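Local structure of CCMAN5 (Cellulosimicrobium cellulans, 2XSG) at residues A[380-385]-A[431-436]; A[392-397]-A[404-409]; A[299-304]-A[610-615]; A[305-310]-A[691-696]. The protein hydrolyses alpha-mannosidic bonds as a family 92 glycosidase and enables mannose-6-phosphate modification of yeast-produced human lysosomal enzymes. One frame throughout, in Å; residues are numbered along the deposited sequence.

Contact 1. Residues A[380-385]-A[431-436]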
loop_
_atom_site.group_PDB
_atom_site.type_symbol
_atom_site.label_atom_id
_atom_site.label_comp_id
_atom_site.label_asym_id
_atom_site.label_seq_id
_atom_site.Cartn_x
_atom_site.Cartn_y
_atom_site.Cartn_z
ATOM N N TYR A 380 7.634 -1.910 18.210
ATOM C CA TYR A 380 9.004 -1.426 18.438
ATOM C C TYR A 380 9.190 0.020 18.034
ATOM O O TYR A 380 9.929 0.760 18.694
ATOM C CB TYR A 380 10.026 -2.257 17.670
ATOM C CG TYR A 380 10.626 -3.382 18.439
ATOM C CD1 TYR A 380 9.830 -4.203 19.231
ATOM C CD2 TYR A 380 11.998 -3.645 18.374
ATOM C CE1 TYR A 380 10.376 -5.251 19.948
ATOM C CE2 TYR A 380 12.561 -4.707 19.093
ATOM C CZ TYR A 380 11.732 -5.495 19.875
ATOM O OH TYR A 380 12.225 -6.550 20.576
ATOM N N LEU A 381 8.518 0.408 16.951
ATOM C CA LEU A 381 8.610 1.766 16.421
ATOM C C LEU A 381 8.096 2.798 17.420
ATOM O O LEU A 381 8.741 3.830 17.635
ATOM C CB LEU A 381 7.887 1.891 15.073
ATOM C CG LEU A 381 7.969 3.286 14.442
ATOM C CD1 LEU A 381 9.410 3.598 14.061
ATOM C CD2 LEU A 381 7.056 3.427 13.240
ATOM N N PHE A 382 6.940 2.516 18.021
ATOM C CA PHE A 382 6.375 3.388 19.066
ATOM C C PHE A 382 7.131 3.269 20.394
ATOM O O PHE A 382 7.277 4.246 21.117
ATOM C CB PHE A 382 4.864 3.149 19.240
ATOM C CG PHE A 382 4.025 3.926 18.247
ATOM C CD1 PHE A 382 3.660 5.238 18.506
ATOM C CD2 PHE A 382 3.669 3.365 17.018
ATOM C CE1 PHE A 382 2.916 5.985 17.569
ATOM C CE2 PHE A 382 2.928 4.095 16.092
ATOM C CZ PHE A 382 2.561 5.414 16.369
ATOM N N ALA A 383 7.627 2.073 20.695
ATOM C CA ALA A 383 8.420 1.851 21.891
ATOM C C ALA A 383 9.710 2.680 21.821
ATOM O O ALA A 383 10.157 3.245 22.844
ATOM C CB ALA A 383 8.721 0.385 22.051
ATOM N N ASP A 384 10.275 2.766 20.615
ATOM C CA ASP A 384 11.460 3.579 20.339
ATOM C C ASP A 384 11.212 5.082 20.500
ATOM O O ASP A 384 12.032 5.779 21.123
ATOM C CB ASP A 384 12.039 3.268 18.950
ATOM C CG ASP A 384 12.733 1.911 18.889
ATOM O OD1 ASP A 384 12.968 1.301 19.969
ATOM O OD2 ASP A 384 13.027 1.442 17.762
ATOM N N ALA A 385 10.100 5.582 19.961
ATOM C CA ALA A 385 9.707 6.977 20.200
ATOM C C ALA A 385 9.651 7.273 21.700
ATOM O O ALA A 385 10.200 8.276 22.169
ATOM C CB ALA A 385 8.365 7.300 19.533
ATOM N N TYR A 431 2.701 1.718 24.377
ATOM C CA TYR A 431 1.403 2.284 24.806
ATOM C C TYR A 431 1.347 3.815 25.043
ATOM O O TYR A 431 0.512 4.481 24.451
ATOM C CB TYR A 431 0.823 1.486 25.986
ATOM C CG TYR A 431 -0.555 1.925 26.404
ATOM C CD1 TYR A 431 -1.672 1.530 25.687
ATOM C CD2 TYR A 431 -0.739 2.736 27.529
ATOM C CE1 TYR A 431 -2.943 1.935 26.050
ATOM C CE2 TYR A 431 -2.007 3.147 27.911
ATOM C CZ TYR A 431 -3.106 2.738 27.158
ATOM O OH TYR A 431 -4.365 3.126 27.520
ATOM N N PRO A 432 2.233 4.383 25.883
ATOM C CA PRO A 432 2.138 5.838 26.070
ATOM C C PRO A 432 2.386 6.644 24.783
ATOM O O PRO A 432 1.785 7.710 24.605
ATOM C CB PRO A 432 3.237 6.136 27.094
ATOM C CG PRO A 432 4.147 4.951 27.020
ATOM C CD PRO A 432 3.255 3.796 26.764
ATOM N N ALA A 433 3.260 6.151 23.909
ATOM C CA ALA A 433 3.473 6.793 22.619
ATOM C C ALA A 433 2.245 6.664 21.716
ATOM O O ALA A 433 1.942 7.570 20.941
ATOM C CB ALA A 433 4.725 6.241 21.927
ATOM N N LEU A 434 1.546 5.541 21.822
ATOM C CA LEU A 434 0.292 5.364 21.107
ATOM C C LEU A 434 -0.786 6.301 21.674
ATOM O O LEU A 434 -1.567 6.868 20.905
ATOM C CB LEU A 434 -0.157 3.902 21.119
ATOM C CG LEU A 434 0.617 2.895 20.263
ATOM C CD1 LEU A 434 0.260 1.482 20.665
ATOM C CD2 LEU A 434 0.354 3.107 18.796
ATOM N N GLN A 435 -0.802 6.496 22.999
ATOM C CA GLN A 435 -1.699 7.477 23.611
ATOM C C GLN A 435 -1.481 8.902 23.076
ATOM O O GLN A 435 -2.452 9.591 22.753
ATOM C CB GLN A 435 -1.604 7.452 25.151
ATOM C CG GLN A 435 -2.702 8.256 25.867
ATOM C CD GLN A 435 -4.020 7.496 26.019
ATOM O OE1 GLN A 435 -5.089 7.982 25.619
ATOM N NE2 GLN A 435 -3.952 6.306 26.609
ATOM N N ARG A 436 -0.222 9.337 22.964
ATOM C CA ARG A 436 0.071 10.686 22.452
ATOM C C ARG A 436 -0.314 10.822 20.975
ATOM O O ARG A 436 -0.738 11.893 20.536
ATOM C CB ARG A 436 1.548 11.061 22.627
ATOM C CG ARG A 436 2.032 11.138 24.073
ATOM C CD ARG A 436 3.461 11.721 24.131
ATOM N NE ARG A 436 4.446 10.828 23.511
ATOM C CZ ARG A 436 5.048 9.828 24.151
ATOM N NH1 ARG A 436 4.776 9.589 25.439
ATOM N NH2 ARG A 436 5.925 9.064 23.509
HETATM O O HOH W 1 7.863 10.092 22.123
#

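Contact 2. Residues A[392-397]-A[404-409]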
loop_
_atom_site.group_PDB
_atom_site.type_symbol
_atom_site.label_atom_id
_atom_site.label_comp_id
_atom_site.label_asym_id
_atom_site.label_seq_id
_atom_site.Cartn_x
_atom_site.Cartn_y
_atom_site.Cartn_z
ATOM N N GLY A 392 8.141 13.730 21.694
ATOM C CA GLY A 392 7.843 14.184 20.339
ATOM C C GLY A 392 7.146 13.119 19.499
ATOM O O GLY A 392 7.255 11.910 19.786
ATOM N N GLY A 393 6.423 13.569 18.469
ATOM C CA GLY A 393 5.714 12.666 17.564
ATOM C C GLY A 393 6.678 12.012 16.589
ATOM O O GLY A 393 7.813 12.461 16.429
ATOM N N LEU A 394 6.234 10.953 15.927
ATOM C CA LEU A 394 7.102 10.249 14.998
ATOM C C LEU A 394 7.630 11.157 13.882
ATOM O O LEU A 394 8.731 10.960 13.397
ATOM C CB LEU A 394 6.382 9.026 14.434
ATOM C CG LEU A 394 6.289 7.850 15.405
ATOM C CD1 LEU A 394 5.388 6.775 14.839
ATOM C CD2 LEU A 394 7.685 7.297 15.695
ATOM N N GLY A 395 6.849 12.165 13.501
ATOM C CA GLY A 395 7.260 13.139 12.482
ATOM C C GLY A 395 8.530 13.925 12.774
ATOM O O GLY A 395 9.145 14.477 11.863
ATOM N N GLY A 396 8.951 13.953 14.037
ATOM C CA GLY A 396 10.148 14.712 14.416
ATOM C C GLY A 396 11.468 13.959 14.325
ATOM O O GLY A 396 12.530 14.541 14.549
ATOM N N PHE A 397 11.413 12.676 13.994
ATOM C CA PHE A 397 12.616 11.867 13.898
ATOM C C PHE A 397 12.973 11.600 12.444
ATOM O O PHE A 397 12.129 11.693 11.549
ATOM C CB PHE A 397 12.428 10.511 14.597
ATOM C CG PHE A 397 11.956 10.611 16.017
ATOM C CD1 PHE A 397 12.803 11.091 17.014
ATOM C CD2 PHE A 397 10.657 10.226 16.357
ATOM C CE1 PHE A 397 12.366 11.200 18.341
ATOM C CE2 PHE A 397 10.204 10.327 17.680
ATOM C CZ PHE A 397 11.065 10.809 18.678
ATOM N N VAL A 404 5.516 7.360 5.495
ATOM C CA VAL A 404 4.448 8.330 5.240
ATOM C C VAL A 404 3.837 8.870 6.530
ATOM O O VAL A 404 4.114 9.990 6.906
ATOM C CB VAL A 404 3.354 7.760 4.327
ATOM C CG1 VAL A 404 2.371 8.864 3.899
ATOM C CG2 VAL A 404 3.978 7.080 3.100
ATOM N N ARG A 405 3.002 8.070 7.190
ATOM C CA ARG A 405 2.160 8.566 8.292
ATOM C C ARG A 405 1.671 7.390 9.153
ATOM O O ARG A 405 1.693 6.238 8.703
ATOM C CB ARG A 405 0.988 9.409 7.758
ATOM C CG ARG A 405 -0.019 8.638 6.895
ATOM C CD ARG A 405 -1.043 9.549 6.224
ATOM N NE ARG A 405 -1.722 10.468 7.131
ATOM C CZ ARG A 405 -2.628 11.368 6.762
ATOM N NH1 ARG A 405 -3.006 11.454 5.505
ATOM N NH2 ARG A 405 -3.188 12.157 7.668
ATOM N N TRP A 406 1.246 7.674 10.385
ATOM C CA TRP A 406 1.113 6.618 11.395
ATOM C C TRP A 406 -0.230 6.568 12.106
ATOM O O TRP A 406 -0.427 5.733 12.977
ATOM C CB TRP A 406 2.247 6.733 12.428
ATOM C CG TRP A 406 3.624 6.790 11.801
ATOM C CD1 TRP A 406 4.415 5.723 11.450
ATOM C CD2 TRP A 406 4.345 7.968 11.425
ATOM N NE1 TRP A 406 5.596 6.170 10.886
ATOM C CE2 TRP A 406 5.579 7.542 10.861
ATOM C CE3 TRP A 406 4.074 9.346 11.509
ATOM C CZ2 TRP A 406 6.533 8.444 10.382
ATOM C CZ3 TRP A 406 5.027 10.246 11.035
ATOM C CH2 TRP A 406 6.235 9.788 10.470
ATOM N N GLU A 407 -1.161 7.437 11.733
ATOM C CA GLU A 407 -2.489 7.423 12.354
ATOM C C GLU A 407 -3.146 6.062 12.181
ATOM O O GLU A 407 -2.930 5.403 11.172
ATOM C CB GLU A 407 -3.407 8.503 11.761
ATOM C CG GLU A 407 -2.913 9.937 11.894
ATOM C CD GLU A 407 -2.226 10.452 10.635
ATOM O OE1 GLU A 407 -1.703 9.646 9.837
ATOM O OE2 GLU A 407 -2.211 11.682 10.452
ATOM N N ARG A 408 -3.974 5.669 13.156
ATOM C CA ARG A 408 -4.700 4.387 13.161
ATOM C C ARG A 408 -3.822 3.209 13.578
ATOM O O ARG A 408 -4.308 2.074 13.620
ATOM C CB ARG A 408 -5.399 4.061 11.821
ATOM C CG ARG A 408 -6.303 5.146 11.207
ATOM C CD ARG A 408 -7.497 5.544 12.072
ATOM N NE ARG A 408 -7.179 6.672 12.954
ATOM C CZ ARG A 408 -7.193 7.957 12.603
ATOM N NH1 ARG A 408 -7.503 8.319 11.362
ATOM N NH2 ARG A 408 -6.875 8.893 13.497
ATOM N N SER A 409 -2.541 3.459 13.882
ATOM C CA SER A 409 -1.663 2.384 14.400
ATOM C C SER A 409 -2.289 1.638 15.587
ATOM O O SER A 409 -2.116 0.432 15.709
ATOM C CB SER A 409 -0.288 2.927 14.825
ATOM O OG SER A 409 0.493 3.321 13.709
#

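Contact 3. Residues A[299-304]-A[610-615]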
loop_
_atom_site.group_PDB
_atom_site.type_symbol
_atom_site.label_atom_id
_atom_site.label_comp_id
_atom_site.label_asym_id
_atom_site.label_seq_id
_atom_site.Cartn_x
_atom_site.Cartn_y
_atom_site.Cartn_z
ATOM N N THR A 299 -14.209 -21.235 -16.558
ATOM C CA THR A 299 -14.653 -20.376 -17.653
ATOM C C THR A 299 -15.859 -19.542 -17.255
ATOM O O THR A 299 -15.952 -18.384 -17.624
ATOM C CB THR A 299 -15.057 -21.235 -18.883
ATOM O OG1 THR A 299 -13.919 -21.983 -19.318
ATOM C CG2 THR A 299 -15.566 -20.362 -20.029
ATOM N N ALA A 300 -16.789 -20.139 -16.514
ATOM C CA ALA A 300 -18.039 -19.461 -16.151
ATOM C C ALA A 300 -17.832 -18.128 -15.403
ATOM O O ALA A 300 -18.516 -17.129 -15.681
ATOM C CB ALA A 300 -18.957 -20.415 -15.340
ATOM N N THR A 301 -16.890 -18.121 -14.467
ATOM C CA THR A 301 -16.622 -16.944 -13.644
ATOM C C THR A 301 -15.492 -16.062 -14.227
ATOM O O THR A 301 -15.415 -14.875 -13.943
ATOM C CB THR A 301 -16.292 -17.367 -12.186
ATOM O OG1 THR A 301 -16.418 -16.237 -11.326
ATOM C CG2 THR A 301 -14.880 -17.957 -12.065
ATOM N N ASP A 302 -14.630 -16.658 -15.051
ATOM C CA ASP A 302 -13.470 -15.963 -15.619
ATOM C C ASP A 302 -13.250 -16.437 -17.052
ATOM O O ASP A 302 -12.302 -17.171 -17.318
ATOM C CB ASP A 302 -12.239 -16.277 -14.763
ATOM C CG ASP A 302 -11.013 -15.460 -15.141
ATOM O OD1 ASP A 302 -11.115 -14.462 -15.888
ATOM O OD2 ASP A 302 -9.924 -15.838 -14.662
ATOM N N PRO A 303 -14.141 -16.042 -17.985
ATOM C CA PRO A 303 -14.047 -16.578 -19.353
ATOM C C PRO A 303 -12.732 -16.237 -20.087
ATOM O O PRO A 303 -12.268 -17.032 -20.904
ATOM C CB PRO A 303 -15.248 -15.956 -20.071
ATOM C CG PRO A 303 -15.707 -14.829 -19.224
ATOM C CD PRO A 303 -15.251 -15.073 -17.829
ATOM N N THR A 304 -12.114 -15.106 -19.754
ATOM C CA THR A 304 -10.913 -14.638 -20.462
ATOM C C THR A 304 -9.602 -14.950 -19.726
ATOM O O THR A 304 -8.505 -14.794 -20.287
ATOM C CB THR A 304 -10.967 -13.116 -20.716
ATOM O OG1 THR A 304 -10.848 -12.427 -19.472
ATOM C CG2 THR A 304 -12.294 -12.702 -21.359
ATOM N N TRP A 610 -22.868 -5.969 -4.644
ATOM C CA TRP A 610 -21.948 -4.836 -4.697
ATOM C C TRP A 610 -20.489 -5.228 -4.655
ATOM O O TRP A 610 -19.668 -4.610 -5.346
ATOM C CB TRP A 610 -22.280 -3.807 -3.605
ATOM C CG TRP A 610 -23.472 -3.002 -4.018
ATOM C CD1 TRP A 610 -24.731 -3.031 -3.465
ATOM C CD2 TRP A 610 -23.538 -2.096 -5.129
ATOM N NE1 TRP A 610 -25.560 -2.171 -4.155
ATOM C CE2 TRP A 610 -24.851 -1.584 -5.174
ATOM C CE3 TRP A 610 -22.597 -1.640 -6.072
ATOM C CZ2 TRP A 610 -25.254 -0.652 -6.129
ATOM C CZ3 TRP A 610 -22.999 -0.717 -7.026
ATOM C CH2 TRP A 610 -24.316 -0.231 -7.045
ATOM N N ALA A 611 -20.170 -6.255 -3.862
ATOM C CA ALA A 611 -18.809 -6.807 -3.833
ATOM C C ALA A 611 -18.399 -7.330 -5.210
ATOM O O ALA A 611 -17.345 -6.952 -5.733
ATOM C CB ALA A 611 -18.674 -7.893 -2.779
ATOM N N ARG A 612 -19.236 -8.167 -5.815
ATOM C CA ARG A 612 -18.925 -8.669 -7.147
ATOM C C ARG A 612 -18.853 -7.532 -8.181
ATOM O O ARG A 612 -17.970 -7.542 -9.047
ATOM C CB ARG A 612 -19.907 -9.769 -7.576
ATOM C CG ARG A 612 -19.561 -10.438 -8.904
ATOM C CD ARG A 612 -18.314 -11.306 -8.837
ATOM N NE ARG A 612 -17.820 -11.689 -10.167
ATOM C CZ ARG A 612 -17.616 -12.942 -10.576
ATOM N NH1 ARG A 612 -17.838 -13.970 -9.764
ATOM N NH2 ARG A 612 -17.142 -13.174 -11.802
ATOM N N ALA A 613 -19.747 -6.547 -8.067
ATOM C CA ALA A 613 -19.855 -5.456 -9.057
ATOM C C ALA A 613 -18.679 -4.468 -9.034
ATOM O O ALA A 613 -18.054 -4.181 -10.074
ATOM C CB ALA A 613 -21.193 -4.704 -8.882
ATOM N N ILE A 614 -18.386 -3.943 -7.847
ATOM C CA ILE A 614 -17.300 -2.971 -7.684
ATOM C C ILE A 614 -15.979 -3.565 -8.156
ATOM O O ILE A 614 -15.191 -2.895 -8.821
ATOM C CB ILE A 614 -17.186 -2.469 -6.211
ATOM C CG1 ILE A 614 -18.431 -1.657 -5.822
ATOM C CG2 ILE A 614 -15.928 -1.544 -6.008
ATOM C CD1 ILE A 614 -18.637 -1.499 -4.303
ATOM N N TYR A 615 -15.736 -4.822 -7.821
ATOM C CA TYR A 615 -14.401 -5.397 -8.052
ATOM C C TYR A 615 -14.238 -6.116 -9.393
ATOM O O TYR A 615 -13.116 -6.293 -9.852
ATOM C CB TYR A 615 -13.989 -6.315 -6.902
ATOM C CG TYR A 615 -13.771 -5.564 -5.622
ATOM C CD1 TYR A 615 -12.549 -4.953 -5.363
ATOM C CD2 TYR A 615 -14.795 -5.450 -4.677
ATOM C CE1 TYR A 615 -12.332 -4.244 -4.199
ATOM C CE2 TYR A 615 -14.596 -4.744 -3.498
ATOM C CZ TYR A 615 -13.351 -4.142 -3.260
ATOM O OH TYR A 615 -13.139 -3.442 -2.093
#

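Contact 4. Residues A[305-310]-A[691-696]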
loop_
_atom_site.group_PDB
_atom_site.type_symbol
_atom_site.label_atom_id
_atom_site.label_comp_id
_atom_site.label_asym_id
_atom_site.label_seq_id
_atom_site.Cartn_x
_atom_site.Cartn_y
_atom_site.Cartn_z
ATOM N N GLY A 305 -9.710 -15.396 -18.476
ATOM C CA GLY A 305 -8.532 -15.562 -17.620
ATOM C C GLY A 305 -7.975 -14.280 -16.996
ATOM O O GLY A 305 -7.007 -14.335 -16.242
ATOM N N GLU A 306 -8.589 -13.131 -17.284
ATOM C CA GLU A 306 -8.097 -11.847 -16.745
ATOM C C GLU A 306 -8.382 -11.648 -15.255
ATOM O O GLU A 306 -7.649 -10.936 -14.552
ATOM C CB GLU A 306 -8.644 -10.667 -17.541
ATOM C CG GLU A 306 -8.015 -10.550 -18.920
ATOM C CD GLU A 306 -8.722 -9.554 -19.825
ATOM O OE1 GLU A 306 -9.940 -9.322 -19.647
ATOM O OE2 GLU A 306 -8.054 -9.015 -20.736
ATOM N N LEU A 307 -9.459 -12.252 -14.767
ATOM C CA LEU A 307 -9.785 -12.109 -13.367
ATOM C C LEU A 307 -8.743 -12.845 -12.500
ATOM O O LEU A 307 -8.343 -12.347 -11.431
ATOM C CB LEU A 307 -11.208 -12.595 -13.098
ATOM C CG LEU A 307 -11.807 -12.380 -11.719
ATOM C CD1 LEU A 307 -11.822 -10.885 -11.330
ATOM C CD2 LEU A 307 -13.208 -13.017 -11.714
ATOM N N GLN A 308 -8.277 -14.002 -12.964
ATOM C CA GLN A 308 -7.212 -14.725 -12.252
ATOM C C GLN A 308 -5.880 -13.936 -12.289
ATOM O O GLN A 308 -5.150 -13.875 -11.285
ATOM C CB GLN A 308 -7.081 -16.171 -12.794
ATOM C CG GLN A 308 -5.785 -16.897 -12.510
ATOM C CD GLN A 308 -5.958 -18.419 -12.309
ATOM O OE1 GLN A 308 -6.959 -19.015 -12.732
ATOM N NE2 GLN A 308 -4.987 -19.037 -11.654
ATOM N N ARG A 309 -5.579 -13.327 -13.439
ATOM C CA ARG A 309 -4.388 -12.482 -13.555
ATOM C C ARG A 309 -4.496 -11.252 -12.643
ATOM O O ARG A 309 -3.522 -10.847 -11.990
ATOM C CB ARG A 309 -4.180 -12.052 -15.002
ATOM C CG ARG A 309 -3.544 -13.111 -15.869
ATOM C CD ARG A 309 -3.932 -12.913 -17.320
ATOM N NE ARG A 309 -2.956 -13.497 -18.228
ATOM C CZ ARG A 309 -2.914 -14.777 -18.588
ATOM N NH1 ARG A 309 -3.797 -15.657 -18.107
ATOM N NH2 ARG A 309 -1.974 -15.187 -19.427
ATOM N N LEU A 310 -5.692 -10.667 -12.605
ATOM C CA LEU A 310 -5.972 -9.531 -11.743
ATOM C C LEU A 310 -5.768 -9.923 -10.297
ATOM O O LEU A 310 -5.095 -9.209 -9.563
ATOM C CB LEU A 310 -7.398 -9.033 -11.918
ATOM C CG LEU A 310 -7.641 -7.837 -12.801
ATOM C CD1 LEU A 310 -9.157 -7.584 -12.822
ATOM C CD2 LEU A 310 -6.854 -6.583 -12.333
ATOM N N SER A 691 -18.878 -11.946 -1.810
ATOM C CA SER A 691 -19.183 -12.796 -2.956
ATOM C C SER A 691 -17.897 -13.407 -3.512
ATOM O O SER A 691 -17.282 -12.834 -4.420
ATOM C CB SER A 691 -19.917 -11.977 -4.028
ATOM O OG SER A 691 -20.221 -12.759 -5.177
ATOM N N PRO A 692 -17.467 -14.567 -2.963
ATOM C CA PRO A 692 -16.231 -15.191 -3.453
ATOM C C PRO A 692 -16.246 -15.336 -4.974
ATOM O O PRO A 692 -17.247 -15.801 -5.532
ATOM C CB PRO A 692 -16.211 -16.583 -2.791
ATOM C CG PRO A 692 -17.275 -16.590 -1.758
ATOM C CD PRO A 692 -18.120 -15.339 -1.885
ATOM N N PHE A 693 -15.147 -14.949 -5.628
ATOM C CA PHE A 693 -15.083 -14.902 -7.097
ATOM C C PHE A 693 -14.890 -16.255 -7.750
ATOM O O PHE A 693 -15.336 -16.451 -8.870
ATOM C CB PHE A 693 -13.915 -14.039 -7.615
ATOM C CG PHE A 693 -13.910 -12.610 -7.150
ATOM C CD1 PHE A 693 -14.940 -12.077 -6.378
ATOM C CD2 PHE A 693 -12.868 -11.777 -7.551
ATOM C CE1 PHE A 693 -14.905 -10.759 -5.978
ATOM C CE2 PHE A 693 -12.817 -10.456 -7.149
ATOM C CZ PHE A 693 -13.841 -9.941 -6.364
ATOM N N PHE A 694 -14.182 -17.156 -7.077
ATOM C CA PHE A 694 -13.653 -18.355 -7.738
ATOM C C PHE A 694 -14.276 -19.654 -7.243
ATOM O O PHE A 694 -14.742 -19.739 -6.101
ATOM C CB PHE A 694 -12.130 -18.402 -7.598
ATOM C CG PHE A 694 -11.437 -17.153 -8.098
ATOM C CD1 PHE A 694 -11.515 -16.781 -9.429
ATOM C CD2 PHE A 694 -10.713 -16.351 -7.236
ATOM C CE1 PHE A 694 -10.874 -15.621 -9.888
ATOM C CE2 PHE A 694 -10.073 -15.192 -7.687
ATOM C CZ PHE A 694 -10.147 -14.836 -9.008
ATOM N N ASP A 695 -14.278 -20.660 -8.113
ATOM C CA ASP A 695 -14.836 -21.974 -7.790
ATOM C C ASP A 695 -14.204 -22.558 -6.532
ATOM O O ASP A 695 -14.901 -23.109 -5.693
ATOM C CB ASP A 695 -14.669 -22.942 -8.968
ATOM C CG ASP A 695 -15.354 -22.448 -10.210
ATOM O OD1 ASP A 695 -15.014 -21.328 -10.645
ATOM O OD2 ASP A 695 -16.237 -23.169 -10.738
ATOM N N SER A 696 -12.884 -22.434 -6.420
ATOM C CA SER A 696 -12.159 -22.834 -5.224
ATOM C C SER A 696 -11.005 -21.854 -4.986
ATOM O O SER A 696 -10.309 -21.466 -5.937
ATOM C CB SER A 696 -11.620 -24.267 -5.374
ATOM O OG SER A 696 -10.885 -24.664 -4.218
#

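Contact 1. Residues A[380-385]-A[431-436]
With CG of Leu434 set anti to its own carbonyl carbon (chi1 -72°), the CD2 branch swings against Phe382 and lands over the middle of the ring. Phe382 points at the helix of 431-436 and offers it a face and an edge. The Leu434 CD2 methyl lies 3.6 Å from the Phe382 ring centroid and 6° off its normal, a CH-pi contact with the two side chains about perpendicular. In the plane of the same ring, at its edge, the Ala433 CB methyl sits 3.7 Å from Phe382 CD1, and it also presses to 3.3 Å from Phe382 O. Ala385 CB completes the patch at 4.5 Å from Ala433 CB. The segment axes cross at 86° and approach to 8.0 Å, a distance consistent with the small Ala385 and Ala433 side chains facing each other. Helices 368-387 and 427-438 belong to the helical catalytic domain, the (alpha/alpha)6 barrel of this family, and Ser409 of helix 409-418 touches both Phe382 and Leu434. Without the ring, as with an alanine here, the Leu434 methyl would probably lose its aromatic face. Beside the apolar patch a water weakly links Ala385 O and Arg436 NH2, while Arg436 also pairs with Glu386. The crossing therefore rests on shape and dispersion, without a direct hydrogen bond between the segments.

Contact 2. Residues A[392-397]-A[404-409]
Leu394 lies against one face of the Trp406 indole, with two of its atoms sharing the two rings. Its CD1 methyl is over the five-membered ring, 3.5 Å from Trp406 CG and 15° off the ring normal, a CH-pi contact. Leu394 CB covers the six-membered ring, reaching Trp406 CE3 at 3.7 Å. The backbone follows the side chain: Gly395 N comes obliquely to 3.6 Å from Trp406 CZ3. Val404 O is above the opposite face of the indole, and His399 stacks its ring on Trp406. Behind Leu394, Phe382 and Ala385 of helix 368-387 support the leucine, which stands at the start of a short 3-10 turn, 394-396. The indole itself hangs from a type II beta turn running from Trp406 to Ser409, which leads straight into helix 409-418 with Arg408 as N-cap residue; Arg408 takes the left-handed conformation (phi 79°) that such a turn needs at its third position. Trp406 O is gripped twice by Ser409, by OG at 2.7 Å and by the backbone N at 3.2 Å. Either side of Trp406 in sequence, Arg405 meets Glu407 side-on: Arg405 NE bonds Glu407 OE1 at 2.8 Å and Arg405 NH2 bonds Glu407 OE2 at 3.0 Å, nearly straight at 171°. Arg405 NH1 turns to a bound bis-tris propane, probably from the crystallisation liquor, while the Arg408 guanidinium forms a salt bridge with Asp464 and a hydrogen bond with Gln460.

Contact 3. Residues A[299-304]-A[610-615]
Arg612 stretches from its helix to Thr301, and the two side chains cross at a slant. The Arg612 CB passes the side chain of Ser691. From there the chain bends at chi2 (70°) and is extended again about the CG-CD bond, before the guanidinium turns at the CD-NE bond; Phe719 also packs against this side chain. At the tip both terminal nitrogens converge on one hydroxyl: Arg612 NH1 donates to Thr301 OG1 at 3.1 Å with an N-H...O angle of 146°, and Arg612 NH2 donates to the same Thr301 OG1 at 3.2 Å and 142°. OG1 lies at the guanidinium edge, near its plane, in an end-on grip. Arg612 NH2 has a second, weak bond to Thr301 O, also 3.2 Å long, which ties the group to backbone as well as side chain. Thr301 carries OG1 opposite its backbone N, leaving CG2 in the crowded position between N and carbonyl carbon. The hydroxyl also bonds Phe693 O. Thus the loop between strand 293-296 and helix 306-318 is joined to helix 604-616 and, through Phe693, to the segment leading into strand 696-700. With two N-H groups directed at it, the buried hydroxyl is left to donate to the carbonyl, and the arginine's charge, met here by neutral oxygens, is likely to polarise it and strengthen that bond.

Contact 4. Residues A[305-310]-A[691-696]
Two successive phenylalanines, Phe693 and Phe694, both point at one leucine, Leu307, and meet different parts of it. With chi2 at -4°, the Phe693 ring brings its CD2 4.0 Å from Leu307 CD1, the side chains crossing at about a right angle. Phe694 comes in obliquely: its CE1 is 3.8 Å from Leu307 CG and 3.9 Å from Leu307 CD2. The Phe694 ring edge also reaches the helix backbone, with CZ in plane with Leu307 O at 3.9 Å. Phe693 CB stands 3.8 Å above the centre of the Phe694 ring, so the neighbours in sequence pack on each other as well. Leu307 CG is set opposite the backbone N (chi1 -173°), which brings CG up to Phe694; the second torsion then sends CD1 to Phe693 and CD2 to Phe694. The leucine lies in the first turn of helix 306-318, with Gly305 as N-cap; Asp302 accepts hydrogen bonds there from Leu307 N and Gln308 N. On the other side, Asp695 and Ser696 form a classic beta bulge facing Asp296, where strand 696-700 starts beside strand 293-296. Phe670 of helix 665-675 touches Leu307, and Ala673 and Ala674 touch Phe693. With an alanine at Leu307, both rings would probably lose their shared partner, leaving a gap between the start of helix 306-318 and the loop that carries them. No hydrogen bond crosses between the segments; cohesion here is apolar, with the slightly positive ring edge of Phe694 likely to suit the carbonyl oxygen it faces.

In the fold
From the N terminus the chain first enters contact 3 at 299-304 and then contact 4 at 305-310. Further along, 380-385 and 431-436 close contact 1; contact 2 is nested inside that loop, with its segments 392-397 and 404-409. Contact 3 closes at 610-615 and contact 4 at 691-696, so these two cross, and both enclose contacts 1 and 2. Contacts 1 and 2 touch, as do 3 and 4, but the pairs lie on opposite sides of the chain's centre. One pair packs helices 368-387 and 427-438 and the loop leading from the first to helix 409-418; the other ties loops next to strands 293-296 and 696-700 of the mixed sheet to helices 604-616 and 306-318.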